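Local coordinates for protein cytosol aminopeptidase (Staphylococcus aureus subsp. aureus, PDB 3KZW) that probably catalyses the metal-dependent removal of amino acids from the N-termini of peptides, as a leucyl aminopeptidase of the cytosol aminopeptidase family, at residues G75-V78 with G79-Y82; R106-Q109 with D110-K113; Y378-Q381 with Y382-V386. One frame throughout, in Å; residues are numbered along the deposited sequence.

Contacts 1 and 2 are neighbours in the N-terminal domain, their centres 13 Å apart, whereas contact 3 lies in the catalytic domain on the opposite side of the chain's centre, its centre about 37 Å from that of contact 2 and 49 Å from that of contact 1. All three are local arrangements where one element gives way to another: contact 1 turns the chain into strand 81-88, contact 2 starts helix 108-124 and contact 3 links helix 368-380 to strand 386-391. Contacts 1 and 3 lie at the surface, contact 2 is partly buried. A carboxylate dominates contact 2; tyrosine rings serve the others, one covering a peptide nitrogen, two joined through their hydroxyls.

Contact 1 (G75-V78 with G79-Y82); sequences GSKV and GKIY
A type II beta turn running from Lys77 to Lys80 reverses the chain just ahead of strand 81-88, an outermost strand of the N-terminal domain's mixed sheet within this chain. It is closed by a single backbone hydrogen bond from Lys80 N to Lys77 O, 3.0 Å long and fairly straight at 163°. Gly79 takes the third position of the turn with a positive phi of 80°, the conformation that defines this type. The two lysines at the ends of the turn start out side by side, Lys77 CB lying 4.1 Å from Lys80 CB, and then part, so that Lys77 NZ ends 6.9 Å from Lys80 NZ.

Beyond the turn the chain comes back to Gly75, which lies against the flat of the Tyr82 ring. Gly75 N stands over the centre of that ring and is 3.3 Å from Tyr82 CE1, while Gly75 CA makes a CH-pi contact, 3.9 Å from the ring centroid. With CG of Tyr82 opposite its own carbonyl carbon (chi1 -61°), the ring swings back over the incoming chain. Its hydroxyl also receives a weak hydrogen bond from Lys80 NZ, 3.3 Å from Tyr82 OH.

Backbone hydrogen bonds tie this segment to Gly101, Gly99 and Thr97 of strand 91-101, and His117 of helix 108-124 bonds to Gly79 O. The chemistry is thus largely that of the backbone: one turn bond sets the reversal, and the aromatic face lies against a peptide nitrogen and an alpha carbon, Gly75 N and Gly75 CA. Lys77 is exposed, whereas the Lys80 ammonium is shared weakly between Tyr82 OH and, by a long ion pair, Glu125 of the second subunit.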
ATOM      1  N   GLY A  75     -37.777  29.549 -21.863  1.00  2.75           N
ATOM      2  CA  GLY A  75     -37.365  28.446 -22.731  1.00  2.73           C
ATOM      3  C   GLY A  75     -37.982  27.110 -22.362  1.00  2.73           C
ATOM      4  O   GLY A  75     -38.785  27.016 -21.429  1.00  2.73           O
ATOM      5  N   SER A  76     -37.588  26.070 -23.093  1.00  2.70           N
ATOM      6  CA  SER A  76     -38.212  24.762 -22.967  1.00  2.65           C
ATOM      7  C   SER A  76     -37.278  23.652 -22.479  1.00  2.68           C
ATOM      8  O   SER A  76     -37.727  22.527 -22.254  1.00  2.80           O
ATOM      9  CB  SER A  76     -38.839  24.358 -24.299  1.00  2.60           C
ATOM     10  OG  SER A  76     -37.857  24.239 -25.309  1.00  2.66           O
ATOM     11  N   LYS A  77     -35.992  23.960 -22.317  1.00  2.62           N
ATOM     12  CA  LYS A  77     -35.011  22.964 -21.883  1.00  2.65           C
ATOM     13  C   LYS A  77     -35.500  22.237 -20.627  1.00  2.66           C
ATOM     14  O   LYS A  77     -35.868  22.872 -19.642  1.00  2.70           O
ATOM     15  CB  LYS A  77     -33.644  23.615 -21.651  1.00  2.65           C
ATOM     16  CG  LYS A  77     -32.480  22.638 -21.589  1.00  2.69           C
ATOM     17  CD  LYS A  77     -31.161  23.370 -21.356  1.00  2.86           C
ATOM     18  CE  LYS A  77     -29.972  22.408 -21.284  1.00  2.78           C
ATOM     19  NZ  LYS A  77     -29.987  21.568 -20.051  1.00  2.73           N
ATOM     20  N   VAL A  78     -35.513  20.906 -20.687  1.00  2.67           N
ATOM     21  CA  VAL A  78     -36.081  20.062 -19.629  1.00  2.65           C
ATOM     22  C   VAL A  78     -35.556  20.414 -18.236  1.00  2.64           C
ATOM     23  O   VAL A  78     -34.359  20.291 -17.957  1.00  2.67           O
ATOM     24  CB  VAL A  78     -35.846  18.550 -19.908  1.00  2.67           C
ATOM     25  CG1 VAL A  78     -36.488  17.691 -18.822  1.00  2.61           C
ATOM     26  CG2 VAL A  78     -36.393  18.164 -21.274  1.00  2.69           C
ATOM     27  N   GLY A  79     -36.467  20.863 -17.377  1.00  2.59           N
ATOM     28  CA  GLY A  79     -36.160  21.131 -15.976  1.00  2.59           C
ATOM     29  C   GLY A  79     -35.463  22.447 -15.684  1.00  2.63           C
ATOM     30  O   GLY A  79     -35.064  22.696 -14.544  1.00  2.65           O
ATOM     31  N   LYS A  80     -35.310  23.291 -16.703  1.00  2.63           N
ATOM     32  CA  LYS A  80     -34.662  24.595 -16.523  1.00  2.64           C
ATOM     33  C   LYS A  80     -35.662  25.653 -16.076  1.00  2.67           C
ATOM     34  O   LYS A  80     -36.756  25.762 -16.632  1.00  2.67           O
ATOM     35  CB  LYS A  80     -33.944  25.045 -17.799  1.00  2.63           C
ATOM     36  CG  LYS A  80     -33.031  26.245 -17.592  1.00  2.62           C
ATOM     37  CD  LYS A  80     -32.246  26.581 -18.843  1.00  2.68           C
ATOM     38  CE  LYS A  80     -31.388  27.825 -18.637  1.00  2.72           C
ATOM     39  NZ  LYS A  80     -30.940  28.416 -19.938  1.00  2.78           N
ATOM     40  N   ILE A  81     -35.274  26.428 -15.067  1.00  2.68           N
ATOM     41  CA  ILE A  81     -36.139  27.447 -14.488  1.00  2.63           C
ATOM     42  C   ILE A  81     -35.873  28.812 -15.119  1.00  2.64           C
ATOM     43  O   ILE A  81     -34.730  29.267 -15.177  1.00  2.70           O
ATOM     44  CB  ILE A  81     -35.986  27.521 -12.936  1.00  2.61           C
ATOM     45  CG1 ILE A  81     -36.200  26.145 -12.287  1.00  2.60           C
ATOM     46  CG2 ILE A  81     -36.925  28.565 -12.332  1.00  2.64           C
ATOM     47  CD1 ILE A  81     -37.600  25.556 -12.440  1.00  2.61           C
ATOM     48  N   TYR A  82     -36.938  29.445 -15.606  1.00  2.65           N
ATOM     49  CA  TYR A  82     -36.889  30.820 -16.100  1.00  2.66           C
ATOM     50  C   TYR A  82     -37.882  31.660 -15.312  1.00  2.67           C
ATOM     51  O   TYR A  82     -38.996  31.213 -15.043  1.00  2.70           O
ATOM     52  CB  TYR A  82     -37.274  30.891 -17.577  1.00  2.64           C
ATOM     53  CG  TYR A  82     -36.396  30.111 -18.527  1.00  2.69           C
ATOM     54  CD1 TYR A  82     -36.620  28.751 -18.760  1.00  2.70           C
ATOM     55  CD2 TYR A  82     -35.363  30.739 -19.222  1.00  2.67           C
ATOM     56  CE1 TYR A  82     -35.820  28.030 -19.642  1.00  2.77           C
ATOM     57  CE2 TYR A  82     -34.557  30.030 -20.111  1.00  2.69           C
ATOM     58  CZ  TYR A  82     -34.792  28.677 -20.315  1.00  2.85           C
ATOM     59  OH  TYR A  82     -34.001  27.971 -21.195  1.00  3.05           O
TER

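Contact 2 (R106-Q109 with D110-K113); sequences RSYQ and DMLK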
ATOM      1  N   ARG A 106     -41.136  12.751 -23.793  1.00  2.64           N
ATOM      2  CA  ARG A 106     -41.007  13.098 -22.378  1.00  2.65           C
ATOM      3  C   ARG A 106     -41.140  11.865 -21.480  1.00  2.67           C
ATOM      4  O   ARG A 106     -42.233  11.323 -21.305  1.00  2.72           O
ATOM      5  CB  ARG A 106     -42.021  14.177 -21.986  1.00  2.64           C
ATOM      6  CG  ARG A 106     -41.758  14.815 -20.627  1.00  2.65           C
ATOM      7  CD  ARG A 106     -42.676  15.997 -20.359  1.00  2.67           C
ATOM      8  NE  ARG A 106     -44.073  15.597 -20.182  1.00  2.74           N
ATOM      9  CZ  ARG A 106     -45.026  16.378 -19.675  1.00  2.65           C
ATOM     10  NH1 ARG A 106     -44.745  17.612 -19.279  1.00  2.62           N
ATOM     11  NH2 ARG A 106     -46.263  15.921 -19.554  1.00  2.63           N
ATOM     12  N   SER A 107     -40.015  11.438 -20.913  1.00  2.69           N
ATOM     13  CA  SER A 107     -39.957  10.253 -20.061  1.00  2.62           C
ATOM     14  C   SER A 107     -40.415  10.555 -18.635  1.00  2.62           C
ATOM     15  O   SER A 107     -40.655  11.713 -18.284  1.00  2.61           O
ATOM     16  CB  SER A 107     -38.534   9.689 -20.045  1.00  2.66           C
ATOM     17  OG  SER A 107     -37.610  10.647 -19.551  1.00  2.60           O
ATOM     18  N   TYR A 108     -40.536   9.505 -17.823  1.00  2.61           N
ATOM     19  CA  TYR A 108     -40.867   9.645 -16.405  1.00  2.61           C
ATOM     20  C   TYR A 108     -39.735  10.335 -15.640  1.00  2.61           C
ATOM     21  O   TYR A 108     -39.982  11.091 -14.698  1.00  2.57           O
ATOM     22  CB  TYR A 108     -41.187   8.281 -15.785  1.00  2.62           C
ATOM     23  CG  TYR A 108     -41.533   8.326 -14.310  1.00  2.59           C
ATOM     24  CD1 TYR A 108     -42.779   8.779 -13.880  1.00  2.63           C
ATOM     25  CD2 TYR A 108     -40.615   7.908 -13.347  1.00  2.65           C
ATOM     26  CE1 TYR A 108     -43.102   8.823 -12.526  1.00  2.64           C
ATOM     27  CE2 TYR A 108     -40.926   7.946 -11.989  1.00  2.69           C
ATOM     28  CZ  TYR A 108     -42.170   8.405 -11.587  1.00  2.72           C
ATOM     29  OH  TYR A 108     -42.479   8.440 -10.243  1.00  2.72           O
ATOM     30  N   GLN A 109     -38.497  10.066 -16.055  1.00  2.64           N
ATOM     31  CA  GLN A 109     -37.319  10.738 -15.504  1.00  2.65           C
ATOM     32  C   GLN A 109     -37.408  12.249 -15.730  1.00  2.65           C
ATOM     33  O   GLN A 109     -37.128  13.033 -14.823  1.00  2.62           O
ATOM     34  CB  GLN A 109     -36.039  10.177 -16.130  1.00  2.64           C
ATOM     35  CG  GLN A 109     -34.748  10.703 -15.512  1.00  2.67           C
ATOM     36  CD  GLN A 109     -33.514  10.294 -16.298  1.00  2.70           C
ATOM     37  OE1 GLN A 109     -32.689   9.517 -15.817  1.00  2.60           O
ATOM     38  NE2 GLN A 109     -33.387  10.813 -17.517  1.00  2.71           N
ATOM     39  N   ASP A 110     -37.805  12.640 -16.941  1.00  2.67           N
ATOM     40  CA  ASP A 110     -38.017  14.047 -17.284  1.00  2.63           C
ATOM     41  C   ASP A 110     -39.023  14.702 -16.342  1.00  2.64           C
ATOM     42  O   ASP A 110     -38.790  15.810 -15.865  1.00  2.64           O
ATOM     43  CB  ASP A 110     -38.473  14.197 -18.742  1.00  2.62           C
ATOM     44  CG  ASP A 110     -37.377  13.850 -19.750  1.00  2.71           C
ATOM     45  OD1 ASP A 110     -36.179  14.018 -19.432  1.00  2.70           O
ATOM     46  OD2 ASP A 110     -37.720  13.415 -20.874  1.00  2.73           O
ATOM     47  N   MET A 111     -40.127  14.005 -16.063  1.00  2.65           N
ATOM     48  CA  MET A 111     -41.162  14.493 -15.143  1.00  2.65           C
ATOM     49  C   MET A 111     -40.610  14.718 -13.735  1.00  2.65           C
ATOM     50  O   MET A 111     -40.950  15.707 -13.084  1.00  2.66           O
ATOM     51  CB  MET A 111     -42.358  13.532 -15.087  1.00  2.71           C
ATOM     52  CG  MET A 111     -43.191  13.438 -16.363  1.00  2.80           C
ATOM     53  SD  MET A 111     -44.430  12.111 -16.261  1.00  3.95           S
ATOM     54  CE  MET A 111     -44.842  11.830 -17.998  1.00  2.84           C
ATOM     55  N   LEU A 112     -39.757  13.802 -13.275  1.00  2.69           N
ATOM     56  CA  LEU A 112     -39.094  13.936 -11.973  1.00  2.64           C
ATOM     57  C   LEU A 112     -38.138  15.128 -11.948  1.00  2.61           C
ATOM     58  O   LEU A 112     -38.029  15.828 -10.941  1.00  2.55           O
ATOM     59  CB  LEU A 112     -38.346  12.652 -11.603  1.00  2.59           C
ATOM     60  CG  LEU A 112     -39.147  11.382 -11.308  1.00  2.62           C
ATOM     61  CD1 LEU A 112     -38.203  10.220 -11.067  1.00  2.58           C
ATOM     62  CD2 LEU A 112     -40.081  11.562 -10.119  1.00  2.65           C
ATOM     63  N   LYS A 113     -37.454  15.346 -13.066  1.00  2.62           N
ATOM     64  CA  LYS A 113     -36.543  16.473 -13.224  1.00  2.63           C
ATOM     65  C   LYS A 113     -37.308  17.799 -13.277  1.00  2.64           C
ATOM     66  O   LYS A 113     -36.856  18.798 -12.718  1.00  2.61           O
ATOM     67  CB  LYS A 113     -35.689  16.289 -14.483  1.00  2.63           C
ATOM     68  CG  LYS A 113     -34.475  17.207 -14.565  1.00  2.72           C
ATOM     69  CD  LYS A 113     -33.678  16.993 -15.847  1.00  2.76           C
ATOM     70  CE  LYS A 113     -32.792  15.755 -15.773  1.00  2.81           C
ATOM     71  NZ  LYS A 113     -32.073  15.514 -17.058  1.00  2.83           N
TER
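Asp110 reaches back across the first turn of helix 108-124 to Ser107, the residue at its N-cap. One oxygen does most of the work: Asp110 OD2 accepts from Ser107 N at 3.0 Å, the donor approaching from above the carboxylate plane, 35° out of it. The same oxygen takes a weak bond from Ser107 OG. In return Asp110 N donates to Ser107 OG over 3.3 Å, so each residue's backbone N-H is bonded to the other's side chain. Having CG opposite the carbonyl carbon (chi1 -69°) turns the Asp110 carboxylate back toward the start of the helix, where the N-H groups probably stabilise its negative charge. Behind it, Asp110 CB rests 3.8 Å from Arg106 CG; the guanidinium of Arg106 leads away to a salt bridge with Asp142.

Met111 continues the helical pattern, its N bonded to Ser107 O, and lays its extended thioether near Tyr108, with SD 4.4 Å from Tyr108 CD1. The Tyr108 ring also meets Leu112, whose CD1 lies 3.7 Å from Tyr108 CE2. Helix 144-157 packs beside this apolar side through Ala150 and Ile153. Gln109 joins in through its backbone, Gln109 O accepting from Lys113 N at 2.9 Å. The reciprocal Ser107 and Asp110 bonds make a capping box, a classic helix N-terminal motif.

Contact 3 (Y378-Q381 with Y382-V386); sequences YANQ and YQPSV
Tyr382 OH donates to Tyr378 OH over 3.1 Å, joining two tyrosines four residues apart. The accepting hydroxyl is not left to this bond alone: Lys237 and Thr265 also reach it, each by a weak hydrogen bond. Two backbone bonds carry the turn beneath. Tyr382 N donates to Ala379 O at 3.2 Å and Gln383 N to Asn380 O at 3.0 Å, the latter closing a type I beta turn; both donors sit well above the carbonyl planes rather than within them. Gln383 then leaves helical geometry with a positive phi of 51°, and the chain turns off toward strand 386-391.

Around these bonds the rings pack as an offset edge-to-face pair, the edge of Tyr382 directed at the face of Tyr378, with planes 82° apart and centroids separated by 5.6 Å. Tyr378 CE2 comes to 3.8 Å from Tyr382 CE1. The Tyr378 ring owes its place to chi1 of 176°, which sets CG opposite the backbone N. Ala379 O, besides serving Tyr382 N, lies at the edge of the Tyr382 ring and 3.5 Å from Pro384 CG. The neighbouring Pro384 CD meets Asn380 OD1, itself hydrogen-bonded to Thr476.

Strands 262-269, 278-285 and 328-338 contribute the surroundings, through Leu263, Ala279 and Val332 among others. The chemistry implies that the turn is held at two levels, by backbone hydrogen bonds and by a hydroxyl pair at the ring ends, of which the Tyr378 oxygen would probably be polarised by the weakly bonded Lys237.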
ATOM      1  N   TYR A 378     -35.701 -16.651   9.965  1.00  2.66           N
ATOM      2  CA  TYR A 378     -36.826 -16.264  10.812  1.00  2.64           C
ATOM      3  C   TYR A 378     -38.038 -15.836   9.986  1.00  2.65           C
ATOM      4  O   TYR A 378     -39.172 -16.169  10.324  1.00  2.68           O
ATOM      5  CB  TYR A 378     -36.416 -15.153  11.783  1.00  2.64           C
ATOM      6  CG  TYR A 378     -37.547 -14.631  12.643  1.00  2.62           C
ATOM      7  CD1 TYR A 378     -38.035 -15.377  13.718  1.00  2.64           C
ATOM      8  CD2 TYR A 378     -38.127 -13.390  12.386  1.00  2.66           C
ATOM      9  CE1 TYR A 378     -39.075 -14.903  14.510  1.00  2.66           C
ATOM     10  CE2 TYR A 378     -39.167 -12.904  13.173  1.00  2.69           C
ATOM     11  CZ  TYR A 378     -39.634 -13.666  14.232  1.00  2.75           C
ATOM     12  OH  TYR A 378     -40.659 -13.191  15.013  1.00  2.79           O
ATOM     13  N   ALA A 379     -37.795 -15.101   8.903  1.00  2.65           N
ATOM     14  CA  ALA A 379     -38.869 -14.646   8.019  1.00  2.65           C
ATOM     15  C   ALA A 379     -39.599 -15.817   7.356  1.00  2.67           C
ATOM     16  O   ALA A 379     -40.813 -15.761   7.144  1.00  2.69           O
ATOM     17  CB  ALA A 379     -38.322 -13.694   6.968  1.00  2.62           C
ATOM     18  N   ASN A 380     -38.849 -16.875   7.049  1.00  2.67           N
ATOM     19  CA  ASN A 380     -39.382 -18.049   6.365  1.00  2.63           C
ATOM     20  C   ASN A 380     -40.325 -18.886   7.238  1.00  2.65           C
ATOM     21  O   ASN A 380     -41.115 -19.681   6.723  1.00  2.68           O
ATOM     22  CB  ASN A 380     -38.233 -18.911   5.832  1.00  2.63           C
ATOM     23  CG  ASN A 380     -38.611 -19.685   4.581  1.00  2.63           C
ATOM     24  OD1 ASN A 380     -39.491 -19.279   3.820  1.00  2.65           O
ATOM     25  ND2 ASN A 380     -37.933 -20.803   4.355  1.00  2.59           N
ATOM     26  N   GLN A 381     -40.238 -18.695   8.554  1.00  2.66           N
ATOM     27  CA  GLN A 381     -41.132 -19.345   9.515  1.00  2.66           C
ATOM     28  C   GLN A 381     -42.580 -18.902   9.299  1.00  2.69           C
ATOM     29  O   GLN A 381     -43.514 -19.659   9.566  1.00  2.72           O
ATOM     30  CB  GLN A 381     -40.718 -19.011  10.949  1.00  2.67           C
ATOM     31  CG  GLN A 381     -39.241 -19.200  11.257  1.00  2.69           C
ATOM     32  CD  GLN A 381     -38.925 -20.561  11.832  1.00  2.88           C
ATOM     33  OE1 GLN A 381     -39.286 -21.596  11.261  1.00  2.98           O
ATOM     34  NE2 GLN A 381     -38.237 -20.570  12.974  1.00  2.88           N
ATOM     35  N   TYR A 382     -42.751 -17.670   8.820  1.00  2.70           N
ATOM     36  CA  TYR A 382     -44.065 -17.106   8.518  1.00  2.66           C
ATOM     37  C   TYR A 382     -44.659 -17.683   7.232  1.00  2.67           C
ATOM     38  O   TYR A 382     -45.791 -17.357   6.863  1.00  2.68           O
ATOM     39  CB  TYR A 382     -43.977 -15.578   8.419  1.00  2.62           C
ATOM     40  CG  TYR A 382     -43.797 -14.880   9.749  1.00  2.66           C
ATOM     41  CD1 TYR A 382     -42.524 -14.664  10.281  1.00  2.71           C
ATOM     42  CD2 TYR A 382     -44.898 -14.426  10.475  1.00  2.66           C
ATOM     43  CE1 TYR A 382     -42.353 -14.019  11.503  1.00  2.63           C
ATOM     44  CE2 TYR A 382     -44.737 -13.780  11.699  1.00  2.68           C
ATOM     45  CZ  TYR A 382     -43.462 -13.581  12.204  1.00  2.69           C
ATOM     46  OH  TYR A 382     -43.293 -12.946  13.411  1.00  2.76           O
ATOM     47  N   GLN A 383     -43.888 -18.546   6.568  1.00  2.67           N
ATOM     48  CA  GLN A 383     -44.267 -19.166   5.289  1.00  2.70           C
ATOM     49  C   GLN A 383     -44.730 -18.135   4.248  1.00  2.69           C
ATOM     50  O   GLN A 383     -45.898 -18.126   3.848  1.00  2.75           O
ATOM     51  CB  GLN A 383     -45.319 -20.265   5.491  1.00  2.67           C
ATOM     52  CG  GLN A 383     -44.818 -21.465   6.278  1.00  2.73           C
ATOM     53  CD  GLN A 383     -45.924 -22.439   6.623  1.00  2.84           C
ATOM     54  OE1 GLN A 383     -46.521 -23.059   5.740  1.00  2.85           O
ATOM     55  NE2 GLN A 383     -46.203 -22.581   7.916  1.00  2.87           N
ATOM     56  N   PRO A 384     -43.810 -17.258   3.811  1.00  2.66           N
ATOM     57  CA  PRO A 384     -44.178 -16.217   2.863  1.00  2.66           C
ATOM     58  C   PRO A 384     -44.219 -16.739   1.432  1.00  2.65           C
ATOM     59  O   PRO A 384     -43.638 -17.786   1.140  1.00  2.65           O
ATOM     60  CB  PRO A 384     -43.053 -15.183   3.019  1.00  2.66           C
ATOM     61  CG  PRO A 384     -41.997 -15.826   3.888  1.00  2.61           C
ATOM     62  CD  PRO A 384     -42.366 -17.247   4.099  1.00  2.66           C
ATOM     63  N   SER A 385     -44.905 -16.012   0.554  1.00  2.63           N
ATOM     64  CA  SER A 385     -44.957 -16.359  -0.864  1.00  2.66           C
ATOM     65  C   SER A 385     -43.648 -15.985  -1.548  1.00  2.67           C
ATOM     66  O   SER A 385     -43.237 -16.630  -2.517  1.00  2.71           O
ATOM     67  CB  SER A 385     -46.135 -15.667  -1.553  1.00  2.64           C
ATOM     68  OG  SER A 385     -46.028 -14.259  -1.459  1.00  2.67           O
ATOM     69  N   VAL A 386     -43.005 -14.937  -1.034  1.00  2.65           N
ATOM     70  CA  VAL A 386     -41.714 -14.460  -1.536  1.00  2.63           C
ATOM     71  C   VAL A 386     -40.947 -13.741  -0.426  1.00  2.62           C
ATOM     72  O   VAL A 386     -41.546 -13.099   0.439  1.00  2.64           O
ATOM     73  CB  VAL A 386     -41.876 -13.541  -2.789  1.00  2.64           C
ATOM     74  CG1 VAL A 386     -42.573 -12.224  -2.440  1.00  2.62           C
ATOM     75  CG2 VAL A 386     -40.532 -13.288  -3.468  1.00  2.63           C
TER